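Local coordinates for argonaute protein (Marinitoga piezophila, PDB 5I4A) that uses short guide RNAs with a 5'-hydroxyl end to find complementary single-stranded DNA or RNA targets and cleave them with the help of divalent metal ions, at residues P25-P29 with K30-R34; K93-K96 with K97-D101. All blocks are in the same frame, centred on the assembly; numbering follows the deposited sequence.

Contact 1 of 2, residues P25-P29 with K30-R34; sequences PDMEP and KLFAR. With nucleotides of chain B.
Met27 reaches forward along the chain to lay its sulfur against the first turn of the helix that follows. With CG anti to the backbone N (chi1 -170°) and the chain straight as far as SD, the thioether runs over the backbone of Phe32, SD lying 3.5 Å from Phe32 CA. On its way it crosses the Leu31 side chain at about a right angle, and Met27 SD meets Leu31 CG at 3.8 Å. The same sulfur makes an oblique Met-aromatic contact, 5.3 Å from the centroid of the Phe32 ring, which itself continues inward to an edge-to-face contact with Tyr70. The helix opens with two backbone hydrogen bonds: Phe32 N donates to Glu28 O at 2.9 Å, almost straight, and Ala33 N to Pro29 O at 2.9 Å. Farther out, Lys30 folds at its last two torsions, and its ammonium forms a salt bridge with Asp46. The Arg34 guanidinium turns to the guide RNA: NH2 stands 3.5 Å from OP2 of U21 of chain B, and NH1 makes a weak hydrogen bond to another RNA phosphate. Glu28 at the N-cap position, followed by a proline in the first turn, makes this a characteristic helix start, here beginning helix 29-40 of the Argonaute N-terminal domain.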
ATOM      1  N   PRO A  25     -11.275  27.765 -38.489  1.00 32.96           N
ATOM      2  CA  PRO A  25     -12.570  28.462 -38.506  1.00 40.17           C
ATOM      3  C   PRO A  25     -13.756  27.561 -38.800  1.00 43.55           C
ATOM      4  O   PRO A  25     -14.881  27.912 -38.418  1.00 45.29           O
ATOM      5  CB  PRO A  25     -12.388  29.501 -39.621  1.00 35.57           C
ATOM      6  CG  PRO A  25     -11.416  28.854 -40.556  1.00 28.53           C
ATOM      7  CD  PRO A  25     -10.469  28.061 -39.686  1.00 25.99           C
ATOM      8  N   ASP A  26     -13.550  26.422 -39.459  1.00 44.38           N
ATOM      9  CA  ASP A  26     -14.652  25.561 -39.869  1.00 50.02           C
ATOM     10  C   ASP A  26     -15.137  24.635 -38.764  1.00 44.82           C
ATOM     11  O   ASP A  26     -16.131  23.927 -38.966  1.00 50.42           O
ATOM     12  CB  ASP A  26     -14.236  24.712 -41.072  1.00 55.02           C
ATOM     13  CG  ASP A  26     -13.691  25.545 -42.214  1.00 60.10           C
ATOM     14  OD1 ASP A  26     -14.366  26.515 -42.619  1.00 46.69           O
ATOM     15  OD2 ASP A  26     -12.585  25.233 -42.701  1.00 72.16           O
ATOM     16  N   MET A  27     -14.474  24.619 -37.613  1.00 38.23           N
ATOM     17  CA  MET A  27     -14.721  23.603 -36.603  1.00 42.58           C
ATOM     18  C   MET A  27     -14.691  24.230 -35.219  1.00 46.18           C
ATOM     19  O   MET A  27     -13.955  25.188 -34.967  1.00 48.25           O
ATOM     20  CB  MET A  27     -13.679  22.483 -36.699  1.00 39.83           C
ATOM     21  CG  MET A  27     -13.966  21.257 -35.861  1.00 46.45           C
ATOM     22  SD  MET A  27     -12.808  19.935 -36.254  1.00 47.58           S
ATOM     23  CE  MET A  27     -12.890  19.934 -38.042  1.00 33.66           C
ATOM     24  N   GLU A  28     -15.499  23.676 -34.326  1.00 47.49           N
ATOM     25  CA  GLU A  28     -15.467  24.100 -32.939  1.00 45.79           C
ATOM     26  C   GLU A  28     -14.124  23.732 -32.315  1.00 45.82           C
ATOM     27  O   GLU A  28     -13.578  22.662 -32.604  1.00 46.01           O
ATOM     28  CB  GLU A  28     -16.615  23.460 -32.160  1.00 51.25           C
ATOM     29  CG  GLU A  28     -17.985  23.905 -32.646  1.00 65.31           C
ATOM     30  CD  GLU A  28     -18.193  25.391 -32.480  1.00 70.05           C
ATOM     31  OE1 GLU A  28     -18.269  25.840 -31.314  1.00 70.55           O
ATOM     32  OE2 GLU A  28     -18.266  26.108 -33.502  1.00 71.95           O
ATOM     33  N   PRO A  29     -13.557  24.608 -31.481  1.00 36.46           N
ATOM     34  CA  PRO A  29     -12.220  24.332 -30.930  1.00 35.60           C
ATOM     35  C   PRO A  29     -12.132  23.025 -30.159  1.00 40.71           C
ATOM     36  O   PRO A  29     -11.114  22.327 -30.252  1.00 45.86           O
ATOM     37  CB  PRO A  29     -11.965  25.547 -30.028  1.00 32.89           C
ATOM     38  CG  PRO A  29     -12.798  26.639 -30.629  1.00 37.43           C
ATOM     39  CD  PRO A  29     -14.033  25.962 -31.151  1.00 32.74           C
ATOM     40  N   LYS A  30     -13.172  22.666 -29.402  1.00 34.66           N
ATOM     41  CA  LYS A  30     -13.128  21.418 -28.646  1.00 31.95           C
ATOM     42  C   LYS A  30     -13.066  20.212 -29.576  1.00 33.53           C
ATOM     43  O   LYS A  30     -12.320  19.258 -29.319  1.00 39.89           O
ATOM     44  CB  LYS A  30     -14.340  21.321 -27.718  1.00 39.27           C
ATOM     45  CG  LYS A  30     -14.323  20.102 -26.808  1.00 41.83           C
ATOM     46  CD  LYS A  30     -15.346  20.231 -25.691  1.00 42.88           C
ATOM     47  CE  LYS A  30     -15.059  21.445 -24.817  1.00 49.85           C
ATOM     48  NZ  LYS A  30     -13.697  21.393 -24.210  1.00 51.96           N
ATOM     49  N   LEU A  31     -13.832  20.241 -30.669  1.00 35.27           N
ATOM     50  CA  LEU A  31     -13.806  19.138 -31.625  1.00 36.79           C
ATOM     51  C   LEU A  31     -12.488  19.097 -32.389  1.00 38.90           C
ATOM     52  O   LEU A  31     -11.935  18.017 -32.625  1.00 42.62           O
ATOM     53  CB  LEU A  31     -14.985  19.257 -32.590  1.00 28.65           C
ATOM     54  CG  LEU A  31     -15.055  18.247 -33.737  1.00 36.13           C
ATOM     55  CD1 LEU A  31     -15.017  16.821 -33.207  1.00 30.68           C
ATOM     56  CD2 LEU A  31     -16.303  18.480 -34.575  1.00 33.78           C
ATOM     57  N   PHE A  32     -11.979  20.263 -32.796  1.00 34.84           N
ATOM     58  CA  PHE A  32     -10.677  20.325 -33.458  1.00 32.66           C
ATOM     59  C   PHE A  32      -9.591  19.737 -32.564  1.00 34.01           C
ATOM     60  O   PHE A  32      -8.772  18.925 -33.009  1.00 31.44           O
ATOM     61  CB  PHE A  32     -10.365  21.775 -33.837  1.00 29.29           C
ATOM     62  CG  PHE A  32      -9.136  21.942 -34.694  1.00 35.94           C
ATOM     63  CD1 PHE A  32      -8.894  21.097 -35.765  1.00 35.83           C
ATOM     64  CD2 PHE A  32      -8.240  22.972 -34.448  1.00 35.08           C
ATOM     65  CE1 PHE A  32      -7.768  21.257 -36.557  1.00 25.83           C
ATOM     66  CE2 PHE A  32      -7.116  23.139 -35.238  1.00 30.69           C
ATOM     67  CZ  PHE A  32      -6.880  22.281 -36.293  1.00 28.45           C
ATOM     68  N   ALA A  33      -9.593  20.115 -31.284  1.00 32.66           N
ATOM     69  CA  ALA A  33      -8.604  19.586 -30.350  1.00 27.61           C
ATOM     70  C   ALA A  33      -8.762  18.081 -30.162  1.00 31.15           C
ATOM     71  O   ALA A  33      -7.768  17.355 -30.047  1.00 29.12           O
ATOM     72  CB  ALA A  33      -8.714  20.310 -29.008  1.00 26.25           C
ATOM     73  N   ARG A  34     -10.004  17.591 -30.134  1.00 29.56           N
ATOM     74  CA  ARG A  34     -10.228  16.164 -29.920  1.00 31.56           C
ATOM     75  C   ARG A  34      -9.711  15.339 -31.093  1.00 27.21           C
ATOM     76  O   ARG A  34      -9.069  14.301 -30.895  1.00 34.54           O
ATOM     77  CB  ARG A  34     -11.713  15.891 -29.692  1.00 32.91           C
ATOM     78  CG  ARG A  34     -12.060  14.413 -29.617  1.00 52.71           C
ATOM     79  CD  ARG A  34     -12.342  13.975 -28.190  1.00 62.32           C
ATOM     80  NE  ARG A  34     -13.702  13.466 -28.037  1.00 63.34           N
ATOM     81  CZ  ARG A  34     -14.002  12.212 -27.712  1.00 67.80           C
ATOM     82  NH1 ARG A  34     -13.036  11.331 -27.487  1.00 60.48           N
ATOM     83  NH2 ARG A  34     -15.271  11.842 -27.598  1.00 68.96           N
TER
ATOM     84  P     U B  21     -15.687   7.464 -28.538  1.00119.80           P
ATOM     85  OP1   U B  21     -16.540   6.899 -29.624  1.00119.66           O
ATOM     86  OP2   U B  21     -14.781   8.582 -28.886  1.00118.91           O
ATOM     87  O5'   U B  21     -16.547   7.965 -27.283  1.00112.96           O
ATOM     88  C5'   U B  21     -17.873   7.481 -27.038  1.00106.08           C
ATOM     89  C4'   U B  21     -17.895   5.969 -26.998  1.00102.73           C
ATOM     90  O4'   U B  21     -17.493   5.504 -25.684  1.00 98.45           O
ATOM     91  C3'   U B  21     -19.211   5.248 -27.342  1.00105.17           C
ATOM     92  O3'   U B  21     -19.065   4.427 -28.502  1.00108.66           O
ATOM     93  C2'   U B  21     -19.471   4.328 -26.138  1.00102.40           C
ATOM     94  O2'   U B  21     -19.888   3.024 -26.498  1.00106.53           O
ATOM     95  C1'   U B  21     -18.124   4.279 -25.421  1.00 90.23           C
ATOM     96  N1    U B  21     -18.277   4.083 -23.968  1.00 71.33           N
ATOM     97  C2    U B  21     -18.275   2.770 -23.519  1.00 63.28           C
ATOM     98  O2    U B  21     -18.120   1.812 -24.228  1.00 72.37           O
ATOM     99  N3    U B  21     -18.450   2.564 -22.186  1.00 61.27           N
ATOM    100  C4    U B  21     -18.638   3.541 -21.248  1.00 60.31           C
ATOM    101  O4    U B  21     -18.781   3.209 -20.075  1.00 58.51           O
ATOM    102  C5    U B  21     -18.647   4.883 -21.754  1.00 61.58           C
ATOM    103  C6    U B  21     -18.477   5.108 -23.069  1.00 63.58           C
TER

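Contact 2 of 2, residues K93-K96 with K97-D101; sequences KYIK and KLFLD
The last turns of helix 84-101, in the N-terminal domain, are held by i to i+4 bonds: Lys97, Leu98, Phe99 and Leu100 N each donate to the carbonyl four residues back, the shortest being Leu100 N to Lys96 O at 2.8 Å. Tyr94 carries its ring anti to the backbone N (chi1 -178°), which swings it forward along the helix; Leu98 covers one ring face off-centre, in a CH-pi contact with Leu98 CD1 4.1 Å from the Tyr94 centroid. With an alanine here in place of Tyr94, the Leu98 methyl would probably lose its aromatic partner and a gap would open beside Ile58 and Ile250. Ile95 and Phe99 lie side by side, Ile95 CG2 touching Phe99 CE2 at 3.6 Å, while Ile95 O lies in the ring plane at the edge, 3.2 Å from Phe99 CD2. Lys97 bends at its final torsion to form a salt bridge, NZ meeting the syn lone pair of Asp101 OD2 at 2.6 Å; the same NZ also donates a hydrogen bond to Asn40 O. Around the helix, Ile95 and Phe99 pack on strand 127-140, Phe99 stacks with Phe112 of strand 111-120, and the Lys97-Asp101 pair meets the end of helix 29-40 through Asn40 and the adjoining Asn41.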
ATOM      1  N   LYS A  93       3.093  12.780 -20.991  1.00 24.22           N
ATOM      2  CA  LYS A  93       2.256  12.657 -22.178  1.00 32.64           C
ATOM      3  C   LYS A  93       3.080  12.290 -23.401  1.00 28.82           C
ATOM      4  O   LYS A  93       2.605  11.553 -24.274  1.00 29.36           O
ATOM      5  CB  LYS A  93       1.493  13.960 -22.419  1.00 33.38           C
ATOM      6  CG  LYS A  93       0.529  14.329 -21.300  1.00 32.10           C
ATOM      7  CD  LYS A  93      -0.052  15.719 -21.506  1.00 31.26           C
ATOM      8  CE  LYS A  93      -0.829  15.809 -22.807  1.00 43.05           C
ATOM      9  NZ  LYS A  93      -1.358  17.184 -23.027  1.00 50.19           N
ATOM     10  N   TYR A  94       4.316  12.781 -23.478  1.00 36.41           N
ATOM     11  CA  TYR A  94       5.160  12.465 -24.624  1.00 30.43           C
ATOM     12  C   TYR A  94       5.578  11.000 -24.613  1.00 35.27           C
ATOM     13  O   TYR A  94       5.648  10.362 -25.670  1.00 34.72           O
ATOM     14  CB  TYR A  94       6.387  13.372 -24.645  1.00 33.86           C
ATOM     15  CG  TYR A  94       7.274  13.110 -25.833  1.00 43.02           C
ATOM     16  CD1 TYR A  94       6.781  13.241 -27.122  1.00 48.80           C
ATOM     17  CD2 TYR A  94       8.595  12.723 -25.670  1.00 47.92           C
ATOM     18  CE1 TYR A  94       7.578  12.998 -28.217  1.00 50.94           C
ATOM     19  CE2 TYR A  94       9.403  12.477 -26.764  1.00 50.21           C
ATOM     20  CZ  TYR A  94       8.887  12.617 -28.034  1.00 52.31           C
ATOM     21  OH  TYR A  94       9.678  12.377 -29.131  1.00 63.31           O
ATOM     22  N   ILE A  95       5.865  10.454 -23.430  1.00 32.73           N
ATOM     23  CA  ILE A  95       6.205   9.037 -23.326  1.00 33.51           C
ATOM     24  C   ILE A  95       5.012   8.179 -23.716  1.00 31.93           C
ATOM     25  O   ILE A  95       5.150   7.186 -24.441  1.00 39.14           O
ATOM     26  CB  ILE A  95       6.698   8.715 -21.903  1.00 28.50           C
ATOM     27  CG1 ILE A  95       8.095   9.299 -21.690  1.00 35.57           C
ATOM     28  CG2 ILE A  95       6.681   7.210 -21.644  1.00 22.84           C
ATOM     29  CD1 ILE A  95       8.374   9.679 -20.260  1.00 42.39           C
ATOM     30  N   LYS A  96       3.822   8.554 -23.245  1.00 25.69           N
ATOM     31  CA  LYS A  96       2.608   7.827 -23.600  1.00 29.02           C
ATOM     32  C   LYS A  96       2.408   7.792 -25.110  1.00 34.86           C
ATOM     33  O   LYS A  96       2.094   6.741 -25.682  1.00 30.81           O
ATOM     34  CB  LYS A  96       1.407   8.469 -22.910  1.00 25.92           C
ATOM     35  CG  LYS A  96       0.073   7.817 -23.215  1.00 34.24           C
ATOM     36  CD  LYS A  96      -1.049   8.554 -22.503  1.00 35.53           C
ATOM     37  CE  LYS A  96      -2.372   7.837 -22.660  1.00 36.86           C
ATOM     38  NZ  LYS A  96      -3.436   8.497 -21.862  1.00 47.85           N
ATOM     39  N   LYS A  97       2.588   8.936 -25.773  1.00 26.22           N
ATOM     40  CA  LYS A  97       2.414   8.990 -27.222  1.00 29.05           C
ATOM     41  C   LYS A  97       3.355   8.024 -27.927  1.00 25.60           C
ATOM     42  O   LYS A  97       2.945   7.294 -28.836  1.00 34.75           O
ATOM     43  CB  LYS A  97       2.641  10.413 -27.735  1.00 31.73           C
ATOM     44  CG  LYS A  97       2.893  10.460 -29.234  1.00 30.77           C
ATOM     45  CD  LYS A  97       3.166  11.865 -29.734  1.00 37.24           C
ATOM     46  CE  LYS A  97       3.511  11.845 -31.219  1.00 33.63           C
ATOM     47  NZ  LYS A  97       2.494  11.086 -32.006  1.00 31.61           N
ATOM     48  N   LEU A  98       4.626   8.007 -27.521  1.00 25.10           N
ATOM     49  CA  LEU A  98       5.600   7.133 -28.168  1.00 32.83           C
ATOM     50  C   LEU A  98       5.211   5.667 -28.015  1.00 36.98           C
ATOM     51  O   LEU A  98       5.273   4.894 -28.978  1.00 39.20           O
ATOM     52  CB  LEU A  98       6.992   7.390 -27.596  1.00 27.30           C
ATOM     53  CG  LEU A  98       7.638   8.720 -27.984  1.00 32.02           C
ATOM     54  CD1 LEU A  98       9.010   8.857 -27.344  1.00 33.76           C
ATOM     55  CD2 LEU A  98       7.733   8.845 -29.496  1.00 34.59           C
ATOM     56  N   PHE A  99       4.811   5.266 -26.805  1.00 34.75           N
ATOM     57  CA  PHE A  99       4.345   3.899 -26.591  1.00 38.12           C
ATOM     58  C   PHE A  99       3.119   3.599 -27.447  1.00 41.56           C
ATOM     59  O   PHE A  99       3.053   2.563 -28.117  1.00 50.10           O
ATOM     60  CB  PHE A  99       4.030   3.674 -25.111  1.00 34.10           C
ATOM     61  CG  PHE A  99       5.222   3.275 -24.283  1.00 33.67           C
ATOM     62  CD1 PHE A  99       5.624   1.950 -24.217  1.00 27.66           C
ATOM     63  CD2 PHE A  99       5.926   4.221 -23.557  1.00 28.45           C
ATOM     64  CE1 PHE A  99       6.712   1.578 -23.450  1.00 28.49           C
ATOM     65  CE2 PHE A  99       7.017   3.855 -22.788  1.00 30.73           C
ATOM     66  CZ  PHE A  99       7.410   2.530 -22.735  1.00 30.63           C
ATOM     67  N   LEU A 100       2.131   4.499 -27.429  1.00 41.29           N
ATOM     68  CA  LEU A 100       0.930   4.291 -28.231  1.00 36.26           C
ATOM     69  C   LEU A 100       1.255   4.294 -29.720  1.00 38.98           C
ATOM     70  O   LEU A 100       0.657   3.536 -30.493  1.00 37.97           O
ATOM     71  CB  LEU A 100      -0.116   5.357 -27.906  1.00 38.77           C
ATOM     72  CG  LEU A 100      -0.790   5.299 -26.531  1.00 46.53           C
ATOM     73  CD1 LEU A 100      -1.793   6.432 -26.380  1.00 37.51           C
ATOM     74  CD2 LEU A 100      -1.467   3.956 -26.312  1.00 46.11           C
ATOM     75  N   ASP A 101       2.200   5.140 -30.143  1.00 42.31           N
ATOM     76  CA  ASP A 101       2.617   5.151 -31.541  1.00 36.85           C
ATOM     77  C   ASP A 101       3.281   3.845 -31.952  1.00 44.55           C
ATOM     78  O   ASP A 101       3.289   3.513 -33.141  1.00 42.10           O
ATOM     79  CB  ASP A 101       3.574   6.315 -31.812  1.00 32.63           C
ATOM     80  CG  ASP A 101       2.861   7.652 -31.892  1.00 35.57           C
ATOM     81  OD1 ASP A 101       1.614   7.666 -31.908  1.00 29.59           O
ATOM     82  OD2 ASP A 101       3.554   8.688 -31.952  1.00 40.26           O
TER

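Both contacts are local, one at the start of a helix and one near the end of another, and they follow one another in series, neither nested nor crossing. From the N terminus, strand 16-22 leads into the loop of contact 1, where the chain turns into helix 29-40. Strands 45-46, 51-56 and 74-79 then complete the four-stranded sheet with strand 16-22 before helix 84-101 ends in contact 2. Neither contact closes a long loop. Their centres are 23 Å apart and their nearest atoms about 10 Å, without touching. Contact 1 joins its helix to the small sheet, whereas contact 2 faces the larger antiparallel sheet; helix 29-40, begun at one, ends beside the other.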